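Local coordinates for protein mevalonate 3-kinase (Thermoplasma acidophilum, PDB 4RKS) that phosphorylates (R)-mevalonate at its 3-hydroxyl with ATP, a step of an alternative mevalonate pathway to isoprenoids in extreme acidophiles, at residues G34-G39 with T52-A57. Numbering follows the deposited sequence.
Sequences GVVLLG and TSAGIA. With MEV ((R)-mevalonate), chain C.
A classic beta bulge sets Val35 and Val36 together against Ala54 where the end of strand 24-34 runs antiparallel to strand 53-59. The carbonyl oxygen Ala54 O takes two N-H groups. The bond from Val35 N is 2.7 Å and nearly straight (173°), while that from Val36 N is 3.1 Å and more bent. Both donors stand above the same face of the carbonyl plane. Ala54 N donates back to Val36 O at 3.0 Å.

The methyl of Ala54 sits beside Val36, with Ala54 CB 3.9 Å from Val36 CB. Val36 CG1 is anti to the backbone N (chi1 175°) and passes along the chain at Thr52 and Ser53, whereas CG2 stays near the Ala54 methyl. Val35 CG2 lies over Gly55 CA and meets Ile56 CG1. Helices 220-238 and 243-262 cover the valine side chains, so this apolar patch is buried. Thr52 OG1 is bonded elsewhere, to Asp228 and Ser174.

Residues on both sides of the bulge line the mevalonate pocket of this GHMP kinase, Gly34 before it and Leu37 and Leu38 after it. Gly34 CA comes within 3.4 Å of mevalonate O3. Leu37 CD2 packs against the carboxylate carbon C5. Leu37 N and Leu37 O are hydrogen-bonded to Asp253 and Arg223. Leu38 CB packs on Ser53 CB, so the pocket wall rests against the strand. Arg163 also binds the ligand, and Glu159 lies against the Leu38 side chain. The backbone of the loop after the bulge gives the carboxylate one hydrogen bond: Leu38 N donates to mevalonate O4 at 2.8 Å, almost in line at 175°.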
loop_
_atom_site.group_PDB
_atom_site.type_symbol
_atom_site.label_atom_id
_atom_site.label_comp_id
_atom_site.label_asym_id
_atom_site.label_seq_id
_atom_site.Cartn_x
_atom_site.Cartn_y
_atom_site.Cartn_z
ATOM N N GLY A 34 -4.134 -3.738 0.493
ATOM C CA GLY A 34 -5.095 -3.594 1.577
ATOM C C GLY A 34 -5.641 -4.929 2.086
ATOM O O GLY A 34 -5.888 -5.845 1.311
ATOM N N VAL A 35 -5.831 -5.033 3.398
ATOM C CA VAL A 35 -6.423 -6.220 4.030
ATOM C C VAL A 35 -7.789 -5.884 4.653
ATOM O O VAL A 35 -8.752 -6.658 4.551
ATOM C CB VAL A 35 -5.457 -6.816 5.096
ATOM C CG1 VAL A 35 -6.184 -7.764 6.039
ATOM C CG2 VAL A 35 -4.286 -7.526 4.410
ATOM N N VAL A 36 -7.863 -4.735 5.312
ATOM C CA VAL A 36 -9.152 -4.080 5.584
ATOM C C VAL A 36 -9.109 -2.826 4.736
ATOM O O VAL A 36 -8.232 -1.970 4.917
ATOM C CB VAL A 36 -9.369 -3.758 7.084
ATOM C CG1 VAL A 36 -10.677 -2.953 7.302
ATOM C CG2 VAL A 36 -9.413 -5.055 7.900
ATOM N N LEU A 37 -10.027 -2.746 3.781
ATOM C CA LEU A 37 -9.862 -1.878 2.630
ATOM C C LEU A 37 -10.323 -0.464 2.907
ATOM O O LEU A 37 -11.424 -0.261 3.415
ATOM C CB LEU A 37 -10.624 -2.461 1.432
ATOM C CG LEU A 37 -10.115 -3.837 1.003
ATOM C CD1 LEU A 37 -11.004 -4.448 -0.084
ATOM C CD2 LEU A 37 -8.680 -3.708 0.534
ATOM N N LEU A 38 -9.491 0.514 2.542
ATOM C CA LEU A 38 -9.827 1.913 2.786
ATOM C C LEU A 38 -10.699 2.539 1.696
ATOM O O LEU A 38 -10.408 2.432 0.508
ATOM C CB LEU A 38 -8.553 2.744 2.937
ATOM C CG LEU A 38 -8.821 4.233 3.155
ATOM C CD1 LEU A 38 -9.459 4.438 4.522
ATOM C CD2 LEU A 38 -7.518 5.010 3.033
ATOM N N GLY A 39 -11.768 3.202 2.120
ATOM C CA GLY A 39 -12.545 4.033 1.231
ATOM C C GLY A 39 -12.949 5.292 1.955
ATOM O O GLY A 39 -13.693 5.236 2.944
ATOM N N THR A 52 -10.780 3.270 9.898
ATOM C CA THR A 52 -9.685 2.326 10.165
ATOM C C THR A 52 -9.478 1.328 9.013
ATOM O O THR A 52 -10.443 0.835 8.442
ATOM C CB THR A 52 -9.946 1.557 11.474
ATOM O OG1 THR A 52 -9.931 2.482 12.570
ATOM C CG2 THR A 52 -8.902 0.468 11.714
ATOM N N SER A 53 -8.223 1.059 8.663
ATOM C CA SER A 53 -7.906 0.097 7.608
ATOM C C SER A 53 -6.718 -0.754 8.030
ATOM O O SER A 53 -6.114 -0.497 9.063
ATOM C CB SER A 53 -7.612 0.809 6.285
ATOM O OG SER A 53 -6.598 1.789 6.447
ATOM N N ALA A 54 -6.400 -1.771 7.233
ATOM C CA ALA A 54 -5.242 -2.623 7.486
ATOM C C ALA A 54 -4.582 -3.046 6.167
ATOM O O ALA A 54 -5.216 -3.053 5.113
ATOM C CB ALA A 54 -5.651 -3.868 8.312
ATOM N N GLY A 55 -3.303 -3.391 6.217
ATOM C CA GLY A 55 -2.628 -3.776 4.994
ATOM C C GLY A 55 -1.336 -4.539 5.190
ATOM O O GLY A 55 -0.839 -4.671 6.311
ATOM N N ILE A 56 -0.791 -5.030 4.080
ATOM C CA ILE A 56 0.512 -5.705 4.062
ATOM C C ILE A 56 1.420 -5.050 3.030
ATOM O O ILE A 56 0.933 -4.572 2.007
ATOM C CB ILE A 56 0.399 -7.195 3.671
ATOM C CG1 ILE A 56 -0.550 -7.329 2.479
ATOM C CG2 ILE A 56 -0.024 -8.049 4.833
ATOM C CD1 ILE A 56 -0.680 -8.748 1.937
ATOM N N ALA A 57 2.726 -5.038 3.284
ATOM C CA ALA A 57 3.698 -4.711 2.242
ATOM C C ALA A 57 4.115 -5.999 1.528
ATOM O O ALA A 57 4.247 -7.044 2.162
ATOM C CB ALA A 57 4.905 -4.010 2.824
HETATM C C8 MEV C . -6.108 2.739 -0.599
HETATM O O8 MEV C . -5.894 4.137 -0.551
HETATM C C2 MEV C . -7.268 2.477 -1.535
HETATM C C3 MEV C . -7.471 1.048 -2.010
HETATM O O7 MEV C . -6.290 0.463 -2.492
HETATM C C4 MEV C . -8.022 0.175 -0.894
HETATM C C5 MEV C . -6.951 -0.372 0.032
HETATM O O3 MEV C . -5.892 -0.904 -0.419
HETATM O O4 MEV C . -7.110 -0.273 1.272
HETATM C C6 MEV C . -8.472 1.108 -3.143
#